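PDB 2C4E: nucleoside kinase from Methanococcus jannaschii, which catalyses the ATP-dependent phosphorylation of nucleosides, chiefly inosine, guanosine and cytidine, to their monophosphates, using magnesium or manganese. Local coordinates for residues K39-A44 / E75-N80; K53-N58 / F253-V258. All blocks are in the same frame, centred on the assembly; numbering follows the deposited sequence.

Overall arrangement
Contact 1 joins the end of strand 33-42, in the small lid sheet of this ribokinase-fold enzyme, to helix 73-80. Contact 2 lies in the large alpha/beta domain, where the turn that follows helix 44-54 meets helix 245-258. Helix 44-54 follows directly on strand 33-42 and so links the two. Their centres are 18 Å apart and their nearest atoms about 7 Å. Contact 1 borders the nucleoside site: it contains Gly-43, and the side chain of Tyr-41 is about 6 Å from that of Asn-47. Contact 2 is farther back, with the side chain of Leu-55 about 11 Å from that of Asp-247, the probable proton acceptor.

Contact 1 (K39-A44 / E75-N80); sequences KYYGGA and ERYLKN
Two tyrosines, Tyr-41 on the strand and Tyr-77 on the helix, make this contact. Glu-75, half a turn before Tyr-77, points away from the strand. Its OE1 takes a salt bridge from Lys-79 NZ at 3.1 Å, one helical turn on, with the ammonium above the carboxylate plane, while OE2 bonds to Tyr-90. A glutamate and a lysine four residues apart suit such a turn, where Lys-79 N also bonds to Glu-75 O at 3.0 Å.

Tyr-77 faces the strand. Its CG lies anti to the backbone N (chi1 166°), which sends the ring out from the helix, with one face turned to Tyr-41, the two side chains running past each other in opposite directions. CD1 and CE1 of Tyr-41 lie over that face of the Tyr-77 ring. Tyr-41 CD1 sits 3.4 Å above the centre of the Tyr-77 ring, and Tyr-41 CE1 comes within 3.5 Å of Tyr-77 CD1. With centroids 4.3 Å apart and planes at 36°, the two rings meet obliquely. Tyrosine fits here because its ring offers a broad apolar surface while its hydroxyl can still bond: Tyr-77 OH bonds to Gln-284.

Leu-78 follows, turned to pack on Val-50 of helix 44-54, an apolar place that suits a branched chain. On the strand side, Gly-43 has a backbone conformation with positive phi that only glycine adopts comfortably; it belongs to the substrate-binding site and occupies the N-cap position of helix 44-54. Tyr-41 also stacks on Tyr-74 and touches Leu-16 of strand 15-21, while Tyr-77 touches Val-50, so the aromatic pair lies where strand 33-42 of the lid sheet, helix 73-80 and helix 44-54 come together.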
loop_
_atom_site.group_PDB
_atom_site.type_symbol
_atom_site.label_atom_id
_atom_site.label_comp_id
_atom_site.label_asym_id
_atom_site.label_seq_id
_atom_site.Cartn_x
_atom_site.Cartn_y
_atom_site.Cartn_z
ATOM N N LYS A 39 -7.167 -0.860 -8.504
ATOM C CA LYS A 39 -6.070 -1.690 -9.000
ATOM C C LYS A 39 -6.032 -1.565 -10.528
ATOM O O LYS A 39 -7.078 -1.568 -11.177
ATOM C CB LYS A 39 -6.368 -3.137 -8.562
ATOM C CG LYS A 39 -5.485 -4.254 -9.060
ATOM C CD LYS A 39 -6.260 -5.594 -9.082
ATOM C CE LYS A 39 -5.607 -6.691 -8.243
ATOM N NZ LYS A 39 -6.584 -7.365 -7.341
ATOM N N TYR A 40 -4.833 -1.408 -11.090
ATOM C CA TYR A 40 -4.630 -1.400 -12.546
ATOM C C TYR A 40 -3.601 -2.448 -12.893
ATOM O O TYR A 40 -2.632 -2.632 -12.164
ATOM C CB TYR A 40 -4.115 -0.052 -13.043
ATOM C CG TYR A 40 -5.077 1.081 -12.811
ATOM C CD1 TYR A 40 -4.935 1.912 -11.710
ATOM C CD2 TYR A 40 -6.136 1.312 -13.686
ATOM C CE1 TYR A 40 -5.822 2.950 -11.478
ATOM C CE2 TYR A 40 -7.025 2.354 -13.472
ATOM C CZ TYR A 40 -6.863 3.168 -12.363
ATOM O OH TYR A 40 -7.735 4.200 -12.135
ATOM N N TYR A 41 -3.819 -3.128 -14.011
ATOM C CA TYR A 41 -2.842 -4.078 -14.516
ATOM C C TYR A 41 -1.618 -3.300 -14.981
ATOM O O TYR A 41 -1.728 -2.308 -15.710
ATOM C CB TYR A 41 -3.455 -4.934 -15.630
ATOM C CG TYR A 41 -4.645 -5.759 -15.168
ATOM C CD1 TYR A 41 -5.830 -5.787 -15.900
ATOM C CD2 TYR A 41 -4.596 -6.490 -13.985
ATOM C CE1 TYR A 41 -6.911 -6.530 -15.479
ATOM C CE2 TYR A 41 -5.678 -7.230 -13.554
ATOM C CZ TYR A 41 -6.837 -7.247 -14.304
ATOM O OH TYR A 41 -7.918 -7.986 -13.868
ATOM N N GLY A 42 -0.448 -3.747 -14.534
ATOM C CA GLY A 42 0.798 -3.047 -14.785
ATOM C C GLY A 42 2.024 -3.932 -14.827
ATOM O O GLY A 42 1.929 -5.140 -15.095
ATOM N N GLY A 43 3.172 -3.321 -14.545
ATOM C CA GLY A 43 4.476 -3.947 -14.710
ATOM C C GLY A 43 5.013 -3.636 -16.098
ATOM O O GLY A 43 4.321 -3.867 -17.080
ATOM N N ALA A 44 6.221 -3.088 -16.187
ATOM C CA ALA A 44 6.783 -2.676 -17.493
ATOM C C ALA A 44 6.782 -3.769 -18.569
ATOM O O ALA A 44 6.442 -3.489 -19.723
ATOM C CB ALA A 44 8.164 -2.095 -17.315
ATOM N N GLU A 75 -4.541 -12.899 -14.556
ATOM C CA GLU A 75 -4.295 -14.100 -15.350
ATOM C C GLU A 75 -5.344 -14.324 -16.435
ATOM O O GLU A 75 -4.995 -14.607 -17.573
ATOM C CB GLU A 75 -4.225 -15.325 -14.450
ATOM C CG GLU A 75 -3.901 -16.613 -15.185
ATOM C CD GLU A 75 -3.892 -17.799 -14.259
ATOM O OE1 GLU A 75 -4.927 -18.491 -14.168
ATOM O OE2 GLU A 75 -2.854 -18.023 -13.615
ATOM N N ARG A 76 -6.623 -14.221 -16.069
ATOM C CA ARG A 76 -7.728 -14.380 -17.021
ATOM C C ARG A 76 -7.688 -13.303 -18.098
ATOM O O ARG A 76 -7.940 -13.578 -19.272
ATOM C CB ARG A 76 -9.076 -14.348 -16.290
ATOM N N TYR A 77 -7.360 -12.083 -17.679
ATOM C CA TYR A 77 -7.197 -10.922 -18.562
ATOM C C TYR A 77 -6.134 -11.161 -19.639
ATOM O O TYR A 77 -6.355 -10.868 -20.814
ATOM C CB TYR A 77 -6.845 -9.712 -17.685
ATOM C CG TYR A 77 -6.305 -8.464 -18.354
ATOM C CD1 TYR A 77 -7.163 -7.476 -18.825
ATOM C CD2 TYR A 77 -4.934 -8.232 -18.435
ATOM C CE1 TYR A 77 -6.668 -6.313 -19.403
ATOM C CE2 TYR A 77 -4.430 -7.075 -19.003
ATOM C CZ TYR A 77 -5.303 -6.116 -19.489
ATOM O OH TYR A 77 -4.819 -4.958 -20.037
ATOM N N LEU A 78 -4.991 -11.711 -19.243
ATOM C CA LEU A 78 -3.926 -12.003 -20.195
ATOM C C LEU A 78 -4.303 -13.176 -21.098
ATOM O O LEU A 78 -4.015 -13.155 -22.293
ATOM C CB LEU A 78 -2.607 -12.292 -19.468
ATOM C CG LEU A 78 -1.949 -11.094 -18.778
ATOM C CD1 LEU A 78 -0.735 -11.555 -17.970
ATOM C CD2 LEU A 78 -1.551 -10.015 -19.767
ATOM N N LYS A 79 -4.954 -14.189 -20.528
ATOM C CA LYS A 79 -5.384 -15.341 -21.310
ATOM C C LYS A 79 -6.399 -14.894 -22.360
ATOM O O LYS A 79 -6.354 -15.345 -23.502
ATOM C CB LYS A 79 -5.975 -16.435 -20.409
ATOM C CG LYS A 79 -4.927 -17.290 -19.704
ATOM C CD LYS A 79 -5.587 -18.336 -18.797
ATOM C CE LYS A 79 -4.563 -19.076 -17.952
ATOM N NZ LYS A 79 -5.213 -19.946 -16.932
ATOM N N ASN A 80 -7.279 -13.970 -21.979
ATOM C CA ASN A 80 -8.337 -13.488 -22.868
ATOM C C ASN A 80 -7.789 -12.644 -24.012
ATOM O O ASN A 80 -8.385 -12.588 -25.092
ATOM C CB ASN A 80 -9.407 -12.707 -22.082
ATOM C CG ASN A 80 -10.427 -13.615 -21.418
ATOM O OD1 ASN A 80 -10.372 -14.841 -21.542
ATOM N ND2 ASN A 80 -11.376 -13.011 -20.705
#

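Contact 2 (K53-N58 / F253-V258); sequences KKLGVN and FLSAYV
Lys-53 NZ is held by two carbonyl oxygens, Asn-58 OD1 at 2.8 Å and the backbone O of Asp-82, and the first of these bonds spans the bend that lays Leu-55 and Val-57 against Ser-255 and Val-258. The amide oxygen receives the lysine in the carbonyl plane, at a C=O...N angle of 145°. A long, flexible lysine can reach round the bend, and a short amide is enough to meet it.

Inside the bend, Gly-56 ends the helix in a Schellman motif: its phi is positive, 87°, a conformation that glycine takes without strain, and Gly-56 N bonds back to Lys-53 O at 3.0 Å. The turn leads from helix 44-54 into strand 58-62, outermost in this chain's central sheet, which runs parallel to strand 7-11. Helix 245-258, which carries Asp-247 and Arg-250 in its first turns, packs over the same sheet, with Leu-254 and Val-258 on Ile-8.

Between the two segments the meeting is buried and made by van der Waals contact, without a hydrogen bond across it. Leu-55 CD1 lies 3.7 Å from Ser-255 OG, a hydroxyl whose bond goes to its own helix, at Ala-251 O; a small serine that satisfies itself in this way can be buried under a leucine. The two methyls of Val-57 divide their work. CG2 rests 4.0 Å from Ser-255 CB, whereas CG1, placed anti to the backbone N (chi1 172°), meets Val-258 CG1 at 4.1 Å, the valines crossing at a slant. Compact beta-branched valines suit this close approach of turn and helix, and Val-57 also touches Ile-8. Beyond them Lys-259 reaches back across the interface to bond to the carbonyl oxygen of Leu-55.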
loop_
_atom_site.group_PDB
_atom_site.type_symbol
_atom_site.label_atom_id
_atom_site.label_comp_id
_atom_site.label_asym_id
_atom_site.label_seq_id
_atom_site.Cartn_x
_atom_site.Cartn_y
_atom_site.Cartn_z
ATOM N N LYS A 53 0.517 -6.827 -28.263
ATOM C CA LYS A 53 -0.577 -7.705 -28.678
ATOM C C LYS A 53 -1.737 -6.898 -29.235
ATOM O O LYS A 53 -2.341 -7.293 -30.215
ATOM C CB LYS A 53 -1.043 -8.584 -27.523
ATOM C CG LYS A 53 -2.061 -9.652 -27.928
ATOM C CD LYS A 53 -1.451 -10.721 -28.861
ATOM C CE LYS A 53 -2.452 -11.808 -29.178
ATOM N NZ LYS A 53 -1.833 -13.024 -29.793
ATOM N N LYS A 54 -2.027 -5.765 -28.603
ATOM C CA LYS A 54 -3.097 -4.878 -29.050
ATOM C C LYS A 54 -2.824 -4.342 -30.453
ATOM O O LYS A 54 -3.762 -4.113 -31.209
ATOM C CB LYS A 54 -3.279 -3.718 -28.063
ATOM C CG LYS A 54 -4.210 -4.047 -26.890
ATOM C CD LYS A 54 -5.678 -4.170 -27.374
ATOM C CE LYS A 54 -6.626 -3.099 -26.800
ATOM N NZ LYS A 54 -7.365 -2.382 -27.880
ATOM N N LEU A 55 -1.542 -4.149 -30.778
ATOM C CA LEU A 55 -1.108 -3.727 -32.121
ATOM C C LEU A 55 -1.050 -4.865 -33.152
ATOM O O LEU A 55 -0.613 -4.658 -34.279
ATOM C CB LEU A 55 0.250 -3.025 -32.046
ATOM C CG LEU A 55 0.218 -1.707 -31.271
ATOM C CD1 LEU A 55 1.623 -1.220 -30.988
ATOM C CD2 LEU A 55 -0.604 -0.665 -32.000
ATOM N N GLY A 56 -1.470 -6.061 -32.767
ATOM C CA GLY A 56 -1.581 -7.175 -33.692
ATOM C C GLY A 56 -0.319 -7.990 -33.861
ATOM O O GLY A 56 -0.145 -8.652 -34.882
ATOM N N VAL A 57 0.565 -7.946 -32.870
ATOM C CA VAL A 57 1.806 -8.714 -32.899
ATOM C C VAL A 57 1.765 -9.665 -31.727
ATOM O O VAL A 57 1.370 -9.285 -30.628
ATOM C CB VAL A 57 3.045 -7.805 -32.851
ATOM C CG1 VAL A 57 4.328 -8.638 -32.674
ATOM C CG2 VAL A 57 3.095 -6.945 -34.105
ATOM N N ASN A 58 2.121 -10.918 -31.971
ATOM C CA ASN A 58 2.011 -11.930 -30.940
ATOM C C ASN A 58 3.103 -11.692 -29.932
ATOM O O ASN A 58 4.238 -11.465 -30.310
ATOM C CB ASN A 58 2.114 -13.331 -31.540
ATOM C CG ASN A 58 0.911 -13.681 -32.391
ATOM O OD1 ASN A 58 -0.228 -13.434 -32.002
ATOM N ND2 ASN A 58 1.158 -14.237 -33.565
ATOM N N PHE A 253 7.046 0.849 -31.101
ATOM C CA PHE A 253 8.295 0.834 -31.855
ATOM C C PHE A 253 8.655 -0.592 -32.274
ATOM O O PHE A 253 8.958 -0.863 -33.415
ATOM C CB PHE A 253 9.409 1.423 -30.998
ATOM C CG PHE A 253 10.679 1.692 -31.743
ATOM C CD1 PHE A 253 11.025 2.989 -32.072
ATOM C CD2 PHE A 253 11.545 0.662 -32.087
ATOM C CE1 PHE A 253 12.180 3.252 -32.765
ATOM C CE2 PHE A 253 12.714 0.933 -32.782
ATOM C CZ PHE A 253 13.025 2.246 -33.105
ATOM N N LEU A 254 8.639 -1.498 -31.308
ATOM C CA LEU A 254 9.017 -2.890 -31.546
ATOM C C LEU A 254 7.980 -3.626 -32.403
ATOM O O LEU A 254 8.336 -4.469 -33.221
ATOM C CB LEU A 254 9.190 -3.602 -30.208
ATOM C CG LEU A 254 10.321 -3.044 -29.347
ATOM C CD1 LEU A 254 10.300 -3.719 -27.990
ATOM C CD2 LEU A 254 11.665 -3.265 -30.027
ATOM N N SER A 255 6.708 -3.292 -32.239
ATOM C CA SER A 255 5.659 -3.888 -33.067
ATOM C C SER A 255 5.843 -3.499 -34.533
ATOM O O SER A 255 5.747 -4.333 -35.440
ATOM C CB SER A 255 4.264 -3.476 -32.584
ATOM O OG SER A 255 3.982 -4.014 -31.296
ATOM N N ALA A 256 6.097 -2.213 -34.755
ATOM C CA ALA A 256 6.372 -1.697 -36.087
ATOM C C ALA A 256 7.606 -2.351 -36.663
ATOM O O ALA A 256 7.651 -2.683 -37.849
ATOM C CB ALA A 256 6.544 -0.209 -36.046
ATOM N N TYR A 257 8.615 -2.574 -35.828
ATOM C CA TYR A 257 9.816 -3.203 -36.327
ATOM C C TYR A 257 9.540 -4.615 -36.833
ATOM O O TYR A 257 9.958 -4.976 -37.958
ATOM C CB TYR A 257 10.937 -3.192 -35.284
ATOM C CG TYR A 257 12.220 -3.651 -35.894
ATOM C CD1 TYR A 257 13.048 -2.754 -36.539
ATOM C CD2 TYR A 257 12.580 -4.993 -35.884
ATOM C CE1 TYR A 257 14.232 -3.171 -37.138
ATOM C CE2 TYR A 257 13.753 -5.414 -36.464
ATOM C CZ TYR A 257 14.571 -4.500 -37.096
ATOM O OH TYR A 257 15.748 -4.918 -37.689
ATOM N N VAL A 258 8.827 -5.410 -36.039
ATOM C CA VAL A 258 8.467 -6.777 -36.420
ATOM C C VAL A 258 7.589 -6.774 -37.655
ATOM O O VAL A 258 7.675 -7.687 -38.513
ATOM C CB VAL A 258 7.801 -7.540 -35.236
ATOM C CG1 VAL A 258 7.155 -8.870 -35.690
ATOM C CG2 VAL A 258 8.845 -7.778 -34.164
#